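Uncharacterized protein (Pseudomonas phage YuA, PDB 3PES) is of unknown function, a small phage protein that folds as a three-stranded antiparallel sheet covered by a C-terminal helix and carries a long protruding hairpin arm. Local coordinates at residues 4-8 with 80-84; 12-17 with 61-66; 24-30 with 42-47. All blocks are in the same frame, centred on the assembly; numbering follows the deposited sequence. Where two conformers were deposited one is given.

Contact 1: 4-8 with 80-84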
HETATM    1  N   MSE A   4       2.797  -6.892  11.025  1.00 25.12           N
HETATM    2  CA  MSE A   4       3.664  -5.938  10.401  1.00 23.00           C
HETATM    3  C   MSE A   4       4.193  -6.779   9.276  1.00 21.18           C
HETATM    4  O   MSE A   4       5.061  -7.618   9.480  1.00 21.85           O
HETATM    5  CB  MSE A   4       4.757  -5.588  11.413  1.00 23.60           C
HETATM    6  CG  MSE A   4       5.484  -4.288  11.200  1.00 26.26           C
HETATM    7 SE   MSE A   4       6.540  -4.245   9.574  1.00 30.91          SE
HETATM    8  CE  MSE A   4       7.794  -5.673   9.920  1.00 30.80           C
ATOM      9  N   LEU A   5       3.633  -6.600   8.088  1.00 18.64           N
ATOM     10  CA  LEU A   5       3.989  -7.446   6.965  1.00 17.54           C
ATOM     11  C   LEU A   5       5.314  -7.051   6.332  1.00 17.09           C
ATOM     12  O   LEU A   5       6.165  -7.912   6.076  1.00 17.86           O
ATOM     13  CB  LEU A   5       2.861  -7.474   5.930  1.00 17.94           C
ATOM     14  CG  LEU A   5       1.455  -7.773   6.471  1.00 18.66           C
ATOM     15  CD1 LEU A   5       0.464  -7.685   5.345  1.00 19.75           C
ATOM     16  CD2 LEU A   5       1.339  -9.158   7.162  1.00 19.79           C
ATOM     17  N   ALA A   6       5.492  -5.750   6.116  1.00 15.49           N
ATOM     18  CA  ALA A   6       6.634  -5.234   5.383  1.00 14.24           C
ATOM     19  C   ALA A   6       6.834  -3.793   5.774  1.00 13.24           C
ATOM     20  O   ALA A   6       5.888  -3.100   6.169  1.00 12.89           O
ATOM     21  CB  ALA A   6       6.405  -5.342   3.875  1.00 14.84           C
ATOM     22  N   GLU A   7       8.069  -3.331   5.673  1.00 13.67           N
ATOM     23  CA  GLU A   7       8.388  -1.930   5.902  1.00 14.01           C
ATOM     24  C   GLU A   7       9.309  -1.484   4.784  1.00 14.34           C
ATOM     25  O   GLU A   7      10.136  -2.269   4.302  1.00 14.72           O
ATOM     26  CB  GLU A   7       9.075  -1.714   7.255  1.00 15.72           C
ATOM     27  N   PHE A   8       9.156  -0.246   4.347  1.00 13.37           N
ATOM     28  CA  PHE A   8      10.091   0.331   3.397  1.00 13.56           C
ATOM     29  C   PHE A   8      10.268   1.822   3.640  1.00 13.25           C
ATOM     30  O   PHE A   8       9.371   2.497   4.142  1.00 13.80           O
ATOM     31  CB  PHE A   8       9.686   0.042   1.945  1.00 13.70           C
ATOM     32  CG  PHE A   8       8.333   0.578   1.545  1.00 13.06           C
ATOM     33  CD1 PHE A   8       8.217   1.813   0.901  1.00 12.55           C
ATOM     34  CD2 PHE A   8       7.175  -0.174   1.762  1.00 12.99           C
ATOM     35  CE1 PHE A   8       6.962   2.304   0.506  1.00 13.38           C
ATOM     36  CE2 PHE A   8       5.923   0.306   1.352  1.00 13.58           C
ATOM     37  CZ  PHE A   8       5.819   1.546   0.729  1.00 13.72           C
ATOM     38  N   ASP A  80       3.333  -1.784  -5.253  1.00  9.56           N
ATOM     39  CA  ASP A  80       4.520  -2.234  -5.959  1.00  9.69           C
ATOM     40  C   ASP A  80       5.413  -3.058  -5.027  1.00 11.03           C
ATOM     41  O   ASP A  80       5.972  -4.061  -5.430  1.00 11.88           O
ATOM     42  CB  ASP A  80       5.299  -1.039  -6.513  1.00  9.97           C
ATOM     43  CG  ASP A  80       4.573  -0.325  -7.641  1.00 11.45           C
ATOM     44  OD1 ASP A  80       3.613  -0.869  -8.243  1.00 11.65           O
ATOM     45  OD2 ASP A  80       4.994   0.808  -7.932  1.00 13.59           O
ATOM     46  N   ARG A  81       5.514  -2.662  -3.761  1.00 10.71           N
ATOM     47  CA  ARG A  81       6.301  -3.428  -2.790  1.00 10.49           C
ATOM     48  C   ARG A  81       5.679  -4.807  -2.553  1.00 10.91           C
ATOM     49  O   ARG A  81       6.385  -5.818  -2.545  1.00 11.91           O
ATOM     50  CB  ARG A  81       6.419  -2.633  -1.479  1.00 10.35           C
ATOM     51  CG  ARG A  81       7.019  -3.405  -0.315  1.00 10.60           C
ATOM     52  CD  ARG A  81       8.377  -4.036  -0.597  1.00 11.73           C
ATOM     53  NE  ARG A  81       8.801  -4.844   0.550  1.00 13.43           N
ATOM     54  CZ  ARG A  81       8.385  -6.089   0.782  1.00 14.63           C
ATOM     55  NH1 ARG A  81       7.535  -6.705  -0.036  1.00 14.23           N
ATOM     56  NH2 ARG A  81       8.812  -6.721   1.856  1.00 16.34           N
HETATM   57  N   MSE A  82       4.354  -4.848  -2.381  1.00 10.39           N
HETATM   58  CA  MSE A  82       3.707  -6.097  -1.990  1.00 10.94           C
HETATM   59  C   MSE A  82       3.470  -7.053  -3.134  1.00 11.41           C
HETATM   60  O   MSE A  82       3.318  -8.255  -2.917  1.00 12.10           O
HETATM   61  CB  MSE A  82       2.397  -5.818  -1.251  1.00 11.35           C
HETATM   62  CG  MSE A  82       2.546  -4.967   0.040  1.00 12.20           C
HETATM   63 SE   MSE A  82       3.864  -5.594   1.281  1.00 17.26          SE
HETATM   64  CE  MSE A  82       3.089  -7.317   1.738  1.00 20.01           C
ATOM     65  N   GLU A  83       3.464  -6.518  -4.347  1.00 10.53           N
ATOM     66  CA  GLU A  83       3.267  -7.339  -5.538  1.00 11.49           C
ATOM     67  C   GLU A  83       4.573  -7.637  -6.275  1.00 12.17           C
ATOM     68  O   GLU A  83       4.557  -8.170  -7.373  1.00 13.08           O
ATOM     69  CB  GLU A  83       2.232  -6.692  -6.470  1.00 11.38           C
ATOM     70  CG  GLU A  83       0.852  -6.553  -5.816  1.00 11.90           C
ATOM     71  CD  GLU A  83       0.139  -7.874  -5.622  1.00 11.03           C
ATOM     72  OE1 GLU A  83       0.352  -8.787  -6.453  1.00 12.86           O
ATOM     73  OE2 GLU A  83      -0.634  -7.995  -4.643  1.00 11.44           O
ATOM     74  N   GLY A  84       5.698  -7.316  -5.637  1.00 11.80           N
ATOM     75  CA  GLY A  84       7.013  -7.467  -6.261  1.00 12.71           C
ATOM     76  C   GLY A  84       7.578  -8.866  -6.104  1.00 13.92           C
ATOM     77  O   GLY A  84       6.888  -9.768  -5.634  1.00 14.88           O
TER
HETATM   78  O   HOH W   1      10.068  -5.591   4.838  1.00 23.23           O
HETATM   79  O   HOH W   2      10.866  -3.684   1.932  1.00 24.56           O
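The methyl group of Ala6 touches two side chains of the last helical turn. Its CB lies over a face of the Arg81 guanidinium, 3.4 Å from NH2 and displaced toward the rim of the group, and also touches SE of the selenomethionine Met82 at 3.6 Å. The Met82 chain is bent at both chi2 and chi3, a fold that carries SE to Ala6 and leaves CE 4.2 Å from CB of Leu5. Further along the strand, CD2 of Phe8 meets CG of Arg81 at 3.8 Å, the two side chains lying alongside with their ends pointing opposite ways. The contact thus lays the C-terminal end of helix 68-82 on edge strand 6-12 of the antiparallel sheet, and Phe8 extends the packing to Ala77 and Val78 one turn earlier. Two waters bridge the segments. One accepts from NE of Arg81 (2.7 Å), lying in the guanidinium plane, and donates to O of Glu7 (2.9 Å); a second accepts from N of Glu7 and, weakly, from NH2 of Arg81. Past the helix end, OE2 of Glu83 receives a hydrogen bond from Tyr27 N, while the backbones of Leu5, Ala6 and Phe8 are bonded to strand 15-25.

Contact 2: 12-17 with 61-66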
ATOM      1  N   VAL A  12       7.164  11.493   3.215  1.00 15.46           N
ATOM      2  CA  VAL A  12       5.871  12.164   3.242  1.00 16.65           C
ATOM      3  C   VAL A  12       6.175  13.636   3.047  1.00 17.23           C
ATOM      4  O   VAL A  12       6.887  14.238   3.846  1.00 17.47           O
ATOM      5  CB  VAL A  12       5.117  11.924   4.556  1.00 16.57           C
ATOM      6  CG1 VAL A  12       3.908  12.853   4.665  1.00 16.83           C
ATOM      7  CG2 VAL A  12       4.690  10.464   4.648  1.00 17.74           C
ATOM      8  N   ALA A  13       5.663  14.192   1.950  1.00 18.24           N
ATOM      9  CA  ALA A  13       5.955  15.565   1.561  1.00 19.32           C
ATOM     10  C   ALA A  13       7.456  15.881   1.721  1.00 19.52           C
ATOM     11  O   ALA A  13       7.848  16.905   2.274  1.00 20.09           O
ATOM     12  CB  ALA A  13       5.059  16.549   2.333  1.00 20.24           C
ATOM     13  N   GLY A  14       8.288  14.964   1.245  1.00 18.86           N
ATOM     14  CA  GLY A  14       9.732  15.162   1.223  1.00 18.23           C
ATOM     15  C   GLY A  14      10.490  14.815   2.491  1.00 17.99           C
ATOM     16  O   GLY A  14      11.716  14.867   2.507  1.00 18.88           O
ATOM     17  N   ILE A  15       9.774  14.466   3.552  1.00 16.97           N
ATOM     18  CA  ILE A  15      10.395  14.139   4.834  1.00 16.55           C
ATOM     19  C   ILE A  15      10.568  12.625   4.949  1.00 15.60           C
ATOM     20  O   ILE A  15       9.593  11.892   4.805  1.00 15.52           O
ATOM     21  CB  ILE A  15       9.548  14.657   6.007  1.00 17.02           C
ATOM     22  CG1 ILE A  15       9.392  16.173   5.902  1.00 18.71           C
ATOM     23  CG2 ILE A  15      10.181  14.279   7.342  1.00 18.02           C
ATOM     24  CD1 ILE A  15       8.313  16.714   6.784  1.00 20.18           C
ATOM     25  N   PRO A  16      11.803  12.147   5.219  1.00 15.41           N
ATOM     26  CA  PRO A  16      12.045  10.696   5.292  1.00 15.84           C
ATOM     27  C   PRO A  16      11.202  10.005   6.356  1.00 15.97           C
ATOM     28  O   PRO A  16      11.016  10.533   7.451  1.00 16.60           O
ATOM     29  CB  PRO A  16      13.527  10.599   5.671  1.00 16.59           C
ATOM     30  CG  PRO A  16      14.106  11.865   5.248  1.00 16.71           C
ATOM     31  CD  PRO A  16      13.054  12.913   5.353  1.00 16.26           C
ATOM     32  N   CYS A  17      10.703   8.819   6.026  1.00 15.00           N
ATOM     33  CA  CYS A  17       9.924   8.039   6.971  1.00 15.34           C
ATOM     34  C   CYS A  17       9.992   6.582   6.605  1.00 14.30           C
ATOM     35  O   CYS A  17      10.634   6.207   5.627  1.00 15.14           O
ATOM     36  CB  CYS A  17       8.469   8.475   6.956  1.00 15.98           C
ATOM     37  SG  CYS A  17       7.622   8.167   5.380  1.00 18.29           S
ATOM     38  N   TRP A  61       2.876  13.342  13.662  1.00 16.03           N
ATOM     39  CA  TRP A  61       3.251  14.612  13.050  0.50 16.17           C
ATOM     40  C   TRP A  61       3.465  14.477  11.535  1.00 15.65           C
ATOM     41  O   TRP A  61       3.254  15.442  10.805  1.00 15.94           O
ATOM     42  CB  TRP A  61       4.474  15.195  13.753  0.50 16.76           C
ATOM     43  CG  TRP A  61       5.577  14.229  13.804  0.50 18.03           C
ATOM     44  CD1 TRP A  61       5.754  13.231  14.707  0.50 18.82           C
ATOM     45  CD2 TRP A  61       6.656  14.138  12.886  0.50 18.82           C
ATOM     46  NE1 TRP A  61       6.889  12.523  14.410  0.50 19.42           N
ATOM     47  CE2 TRP A  61       7.461  13.063  13.290  0.50 19.42           C
ATOM     48  CE3 TRP A  61       7.018  14.858  11.759  0.50 19.20           C
ATOM     49  CZ2 TRP A  61       8.617  12.706  12.618  0.50 19.84           C
ATOM     50  CZ3 TRP A  61       8.163  14.495  11.091  0.50 20.47           C
ATOM     51  CH2 TRP A  61       8.950  13.434  11.521  0.50 20.81           C
ATOM     52  N   LEU A  62       3.834  13.293  11.064  1.00 15.44           N
ATOM     53  CA  LEU A  62       3.929  13.047   9.633  1.00 15.71           C
ATOM     54  C   LEU A  62       2.581  12.671   9.062  1.00 14.66           C
ATOM     55  O   LEU A  62       2.230  13.080   7.948  1.00 14.67           O
ATOM     56  CB  LEU A  62       4.944  11.945   9.319  1.00 16.71           C
ATOM     57  CG  LEU A  62       6.394  12.402   9.248  1.00 18.39           C
ATOM     58  CD1 LEU A  62       7.299  11.263   8.850  1.00 20.04           C
ATOM     59  CD2 LEU A  62       6.536  13.566   8.276  1.00 20.12           C
ATOM     60  N   GLU A  63       1.817  11.885   9.813  1.00 13.70           N
ATOM     61  CA  GLU A  63       0.471  11.527   9.377  1.00 14.01           C
ATOM     62  C   GLU A  63      -0.334  12.788   9.053  1.00 14.13           C
ATOM     63  O   GLU A  63      -1.031  12.836   8.043  1.00 14.25           O
ATOM     64  CB  GLU A  63      -0.221  10.673  10.440  1.00 14.53           C
ATOM     65  N   ARG A  64      -0.218  13.827   9.882  1.00 14.97           N
ATOM     66  CA  ARG A  64      -0.901  15.108   9.631  1.00 16.53           C
ATOM     67  C   ARG A  64      -0.447  15.833   8.356  1.00 16.18           C
ATOM     68  O   ARG A  64      -1.169  16.689   7.808  1.00 17.34           O
ATOM     69  CB  ARG A  64      -0.731  16.030  10.836  1.00 17.76           C
ATOM     70  CG  ARG A  64      -1.642  15.698  12.005  1.00 20.86           C
ATOM     71  CD  ARG A  64      -1.488  16.716  13.139  1.00 25.74           C
ATOM     72  NE  ARG A  64      -0.097  16.820  13.577  1.00 29.64           N
ATOM     73  CZ  ARG A  64       0.391  17.748  14.399  1.00 31.73           C
ATOM     74  NH1 ARG A  64      -0.396  18.691  14.906  1.00 32.98           N
ATOM     75  NH2 ARG A  64       1.683  17.726  14.718  1.00 32.27           N
ATOM     76  N   LYS A  65       0.748  15.502   7.885  1.00 16.16           N
ATOM     77  CA  LYS A  65       1.282  16.109   6.675  1.00 16.05           C
ATOM     78  C   LYS A  65       0.895  15.363   5.410  1.00 15.84           C
ATOM     79  O   LYS A  65       1.193  15.821   4.311  1.00 16.69           O
ATOM     80  CB  LYS A  65       2.802  16.216   6.745  1.00 16.40           C
ATOM     81  CG  LYS A  65       3.297  17.203   7.757  1.00 19.39           C
ATOM     82  CD  LYS A  65       4.772  17.437   7.531  1.00 23.61           C
ATOM     83  CE  LYS A  65       5.330  18.435   8.512  1.00 24.85           C
ATOM     84  NZ  LYS A  65       4.762  19.795   8.281  1.00 26.01           N
ATOM     85  N   LEU A  66       0.260  14.206   5.553  1.00 14.47           N
ATOM     86  CA  LEU A  66      -0.228  13.509   4.384  1.00 13.77           C
ATOM     87  C   LEU A  66      -1.290  14.342   3.691  1.00 13.77           C
ATOM     88  O   LEU A  66      -2.204  14.888   4.314  1.00 15.90           O
ATOM     89  CB  LEU A  66      -0.796  12.141   4.748  1.00 13.92           C
ATOM     90  CG  LEU A  66       0.179  11.015   5.082  1.00 14.24           C
ATOM     91  CD1 LEU A  66      -0.603   9.874   5.698  1.00 15.15           C
ATOM     92  CD2 LEU A  66       0.921  10.531   3.843  1.00 15.88           C
TER
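Val12 and Ile15, the corner residues of a tight beta-hairpin, face the short helix 60-63 and the turn that follows it. The hairpin joins strands 6-12 and 15-25 through a type I' turn, with Ala13 and Gly14 at its tip and paired backbone bonds between Val12 and Ile15; opposite, a type I turn from Glu63 to Leu66 leads out of the helix.

Apolar packing carries the contact. Leu62 reaches in with both methyls: CD1 rests 3.6 Å from CB of Cys17, and CD2 lies 3.8 Å from CG2 of Ile15. Val12 spreads its two branches at the other end. CG1 stands opposite the backbone N (chi1 169°), which leaves CG2 on the side of that N. CG2 meets CD2 of Leu66 at 3.9 Å, while CG1 touches that same methyl and also lies 3.7 Å from the carbonyl O of Leu62. Val51 of strand 46-52 and Ile74 of helix 68-82 continue this core.

Aromatic contact is slight and doubtful: in one of two conformers of Trp61, CG2 of Ile15 comes to the edge of the ring.

A charged residue contributes through its hydrocarbon part. The Lys65 chain runs extended as far as CE, bending only at chi4 (-67°), and it passes almost perpendicular to the Ile15 side chain, with CD 3.7 Å from CD1 of Ile15.

Contact 3: 24-30 with 42-47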
ATOM      1  N   TRP A  24      -2.381  -6.683   3.814  1.00 10.18           N
ATOM      2  CA  TRP A  24      -2.319  -6.693   2.347  1.00  9.85           C
ATOM      3  C   TRP A  24      -3.212  -7.770   1.775  1.00  9.43           C
ATOM      4  O   TRP A  24      -3.065  -8.939   2.104  1.00 10.18           O
ATOM      5  CB  TRP A  24      -0.888  -6.812   1.779  1.00  9.98           C
ATOM      6  CG  TRP A  24      -0.887  -6.617   0.286  1.00  9.61           C
ATOM      7  CD1 TRP A  24      -0.670  -7.560  -0.677  1.00 10.12           C
ATOM      8  CD2 TRP A  24      -1.164  -5.394  -0.411  1.00  9.05           C
ATOM      9  NE1 TRP A  24      -0.777  -6.991  -1.925  1.00 10.31           N
ATOM     10  CE2 TRP A  24      -1.102  -5.669  -1.794  1.00  9.54           C
ATOM     11  CE3 TRP A  24      -1.456  -4.094   0.005  1.00 10.10           C
ATOM     12  CZ2 TRP A  24      -1.311  -4.677  -2.770  1.00 10.17           C
ATOM     13  CZ3 TRP A  24      -1.664  -3.103  -0.959  1.00 11.30           C
ATOM     14  CH2 TRP A  24      -1.599  -3.407  -2.328  1.00 10.40           C
ATOM     15  N   GLU A  25      -4.127  -7.375   0.899  1.00  9.81           N
ATOM     16  CA  GLU A  25      -4.959  -8.330   0.189  1.00 10.56           C
ATOM     17  C   GLU A  25      -4.301  -8.571  -1.163  1.00 10.33           C
ATOM     18  O   GLU A  25      -4.284  -7.674  -1.991  1.00  9.99           O
ATOM     19  CB  GLU A  25      -6.375  -7.786  -0.003  1.00 11.27           C
ATOM     20  CG  GLU A  25      -7.373  -8.845  -0.491  1.00 12.64           C
ATOM     21  CD  GLU A  25      -7.518  -9.986   0.486  1.00 13.19           C
ATOM     22  OE1 GLU A  25      -7.914  -9.727   1.638  1.00 15.57           O
ATOM     23  OE2 GLU A  25      -7.247 -11.145   0.099  1.00 16.54           O
ATOM     24  N   PRO A  26      -3.769  -9.787  -1.402  1.00 10.41           N
ATOM     25  CA  PRO A  26      -3.066  -9.981  -2.687  1.00  9.95           C
ATOM     26  C   PRO A  26      -3.940  -9.703  -3.898  1.00  9.83           C
ATOM     27  O   PRO A  26      -5.137 -10.035  -3.879  1.00 10.56           O
ATOM     28  CB  PRO A  26      -2.663 -11.466  -2.647  1.00 11.12           C
ATOM     29  CG  PRO A  26      -2.515 -11.752  -1.184  1.00 12.24           C
ATOM     30  CD  PRO A  26      -3.622 -10.967  -0.517  1.00 10.55           C
ATOM     31  N   TYR A  27      -3.348  -9.125  -4.946  1.00  9.31           N
ATOM     32  CA  TYR A  27      -4.097  -8.911  -6.183  1.00 10.01           C
ATOM     33  C   TYR A  27      -4.401 -10.271  -6.806  1.00 10.45           C
ATOM     34  O   TYR A  27      -3.507 -11.116  -6.927  1.00 12.21           O
ATOM     35  CB  TYR A  27      -3.299  -8.068  -7.168  1.00 10.62           C
ATOM     36  CG  TYR A  27      -4.077  -7.693  -8.406  1.00 10.03           C
ATOM     37  CD1 TYR A  27      -5.110  -6.746  -8.355  1.00 10.52           C
ATOM     38  CD2 TYR A  27      -3.777  -8.280  -9.633  1.00 10.88           C
ATOM     39  CE1 TYR A  27      -5.821  -6.392  -9.487  1.00  9.97           C
ATOM     40  CE2 TYR A  27      -4.477  -7.926 -10.769  1.00 11.14           C
ATOM     41  CZ  TYR A  27      -5.486  -6.981 -10.691  1.00  9.84           C
ATOM     42  OH  TYR A  27      -6.165  -6.613 -11.817  1.00 10.79           O
ATOM     43  N   VAL A  28      -5.646 -10.489  -7.218  1.00 10.14           N
ATOM     44  CA  VAL A  28      -6.044 -11.712  -7.911  1.00 11.07           C
ATOM     45  C   VAL A  28      -6.607 -11.258  -9.244  1.00 10.31           C
ATOM     46  O   VAL A  28      -7.565 -10.478  -9.281  1.00 10.70           O
ATOM     47  CB  VAL A  28      -7.132 -12.490  -7.151  1.00 11.00           C
ATOM     48  CG1 VAL A  28      -7.364 -13.842  -7.818  1.00 12.99           C
ATOM     49  CG2 VAL A  28      -6.698 -12.725  -5.712  1.00 12.75           C
ATOM     50  N   PRO A  29      -5.985 -11.706 -10.345  1.00 10.79           N
ATOM     51  CA  PRO A  29      -6.441 -11.221 -11.657  1.00 10.89           C
ATOM     52  C   PRO A  29      -7.900 -11.575 -11.956  1.00 10.79           C
ATOM     53  O   PRO A  29      -8.404 -12.613 -11.518  1.00 11.20           O
ATOM     54  CB  PRO A  29      -5.488 -11.913 -12.663  1.00 11.85           C
ATOM     55  CG  PRO A  29      -4.984 -13.113 -11.935  1.00 14.83           C
ATOM     56  CD  PRO A  29      -4.859 -12.647 -10.471  1.00 12.03           C
ATOM     57  N   ALA A  30      -8.543 -10.703 -12.722  1.00 10.42           N
ATOM     58  CA  ALA A  30      -9.851 -10.985 -13.290  1.00 10.45           C
ATOM     59  C   ALA A  30      -9.779 -12.153 -14.263  1.00 10.79           C
ATOM     60  O   ALA A  30      -8.726 -12.394 -14.876  1.00 12.19           O
ATOM     61  CB  ALA A  30     -10.351  -9.766 -14.033  1.00 10.68           C
ATOM     62  N   ALA A  42     -11.422  -8.827 -10.878  1.00  9.56           N
ATOM     63  CA  ALA A  42     -10.228  -8.897 -10.059  1.00  9.85           C
ATOM     64  C   ALA A  42     -10.594  -8.697  -8.602  1.00  9.77           C
ATOM     65  O   ALA A  42     -11.639  -8.110  -8.268  1.00 11.13           O
ATOM     66  CB  ALA A  42      -9.253  -7.816 -10.486  1.00 10.18           C
ATOM     67  N   GLU A  43      -9.726  -9.185  -7.727  1.00 10.07           N
ATOM     68  CA  GLU A  43      -9.872  -8.997  -6.289  1.00 10.70           C
ATOM     69  C   GLU A  43      -8.586  -8.464  -5.688  1.00 10.29           C
ATOM     70  O   GLU A  43      -7.504  -8.652  -6.230  1.00 10.51           O
ATOM     71  CB  GLU A  43     -10.247 -10.306  -5.604  1.00 12.12           C
ATOM     72  CG  GLU A  43     -11.528 -10.913  -6.133  1.00 15.20           C
ATOM     73  CD  GLU A  43     -11.963 -12.139  -5.389  1.00 21.23           C
ATOM     74  OE1 GLU A  43     -13.094 -12.600  -5.648  1.00 25.37           O
ATOM     75  OE2 GLU A  43     -11.193 -12.637  -4.540  1.00 24.87           O
ATOM     76  N   GLY A  44      -8.710  -7.797  -4.551  1.00 10.63           N
ATOM     77  CA  GLY A  44      -7.524  -7.415  -3.806  1.00 11.28           C
ATOM     78  C   GLY A  44      -6.678  -6.351  -4.470  1.00 10.57           C
ATOM     79  O   GLY A  44      -7.197  -5.492  -5.192  1.00 10.70           O
ATOM     80  N   GLY A  45      -5.381  -6.376  -4.178  1.00 10.59           N
ATOM     81  CA  GLY A  45      -4.460  -5.344  -4.632  1.00 10.74           C
ATOM     82  C   GLY A  45      -4.642  -4.068  -3.831  1.00 10.46           C
ATOM     83  O   GLY A  45      -4.505  -2.965  -4.368  1.00 10.67           O
ATOM     84  N   CYS A  46      -4.905  -4.226  -2.534  1.00 10.85           N
ATOM     85  CA  CYS A  46      -5.073  -3.090  -1.651  1.00 11.88           C
ATOM     86  C   CYS A  46      -4.888  -3.573  -0.219  1.00 11.36           C
ATOM     87  O   CYS A  46      -4.791  -4.778   0.036  1.00 10.41           O
ATOM     88  CB  CYS A  46      -6.456  -2.509  -1.841  1.00 14.24           C
ATOM     89  SG  CYS A  46      -7.741  -3.715  -1.596  1.00 18.35           S
ATOM     90  N   GLY A  47      -4.848  -2.643   0.725  1.00 11.31           N
ATOM     91  CA  GLY A  47      -4.591  -3.023   2.100  1.00 11.08           C
ATOM     92  C   GLY A  47      -4.470  -1.809   2.979  1.00 11.18           C
ATOM     93  O   GLY A  47      -5.100  -0.785   2.722  1.00 13.40           O
TER
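Trp24 lies with one ring face against the backbone of Cys46, whose carbonyl carbon is 3.3 Å from CZ3 of the indole; here the contact is tightly packed. CG of Trp24 stands anti to its N atom (chi1 -172°), a setting that lays the indole across the neighbouring strand beside Gly47, which has no side chain to meet it. Here strands 15-25 and 46-52 pair antiparallel and end in a G1 beta bulge, Gly45 and Cys46 both facing Glu25. Within the bulge N of Glu25 gives a nearly straight bond to O of Cys46 (2.8 Å, 164°), and N of Gly45 gives a more bent one to O of Glu25 (2.8 Å, 147°). The positive phi of Gly44 and Gly45 lets the backbone turn through the bulge, and Gly44 brings CA to 3.6 Å from CG of Glu25.

Beyond the bulge the two chains run out as a more exposed arm. A single bridge joins Val28 and Glu43, with Val28 N to Glu43 O at 2.8 Å and Glu43 N to Val28 O at 3.0 Å. Side-chain contact is thinner: CB of Ala42 touches OH of Tyr27 at 3.6 Å, and the ring edge of Tyr27 passes Gly45 CA.

Glu25 turns OE1 to the hydroxyl of Tyr23, and Trp24 NE1 bonds to OE2 of Glu83. The arm's cohesion across these segments therefore comes largely from main-chain hydrogen bonds, with the indole lying over the backbone of Cys46 at its base.

From the N terminus, the chain enters contact 1 through edge strand 6-12 and returns to it only at the end of helix 68-82, so this contact closes nearly the whole protein into one loop. Contact 2 is nested inside that loop, joining the first hairpin to helix 60-63 and its following turn. Contact 3 is nested deeper still, closing the arm between strands 15-25 and 46-52. None of the three loops crosses another. All reach the same sheet, but contacts 2 and 3 lie on opposite sides of the chain's centre, their own centres about 27 Å apart. Contacts 1 and 3 touch directly, where 80-84 meets 24-30.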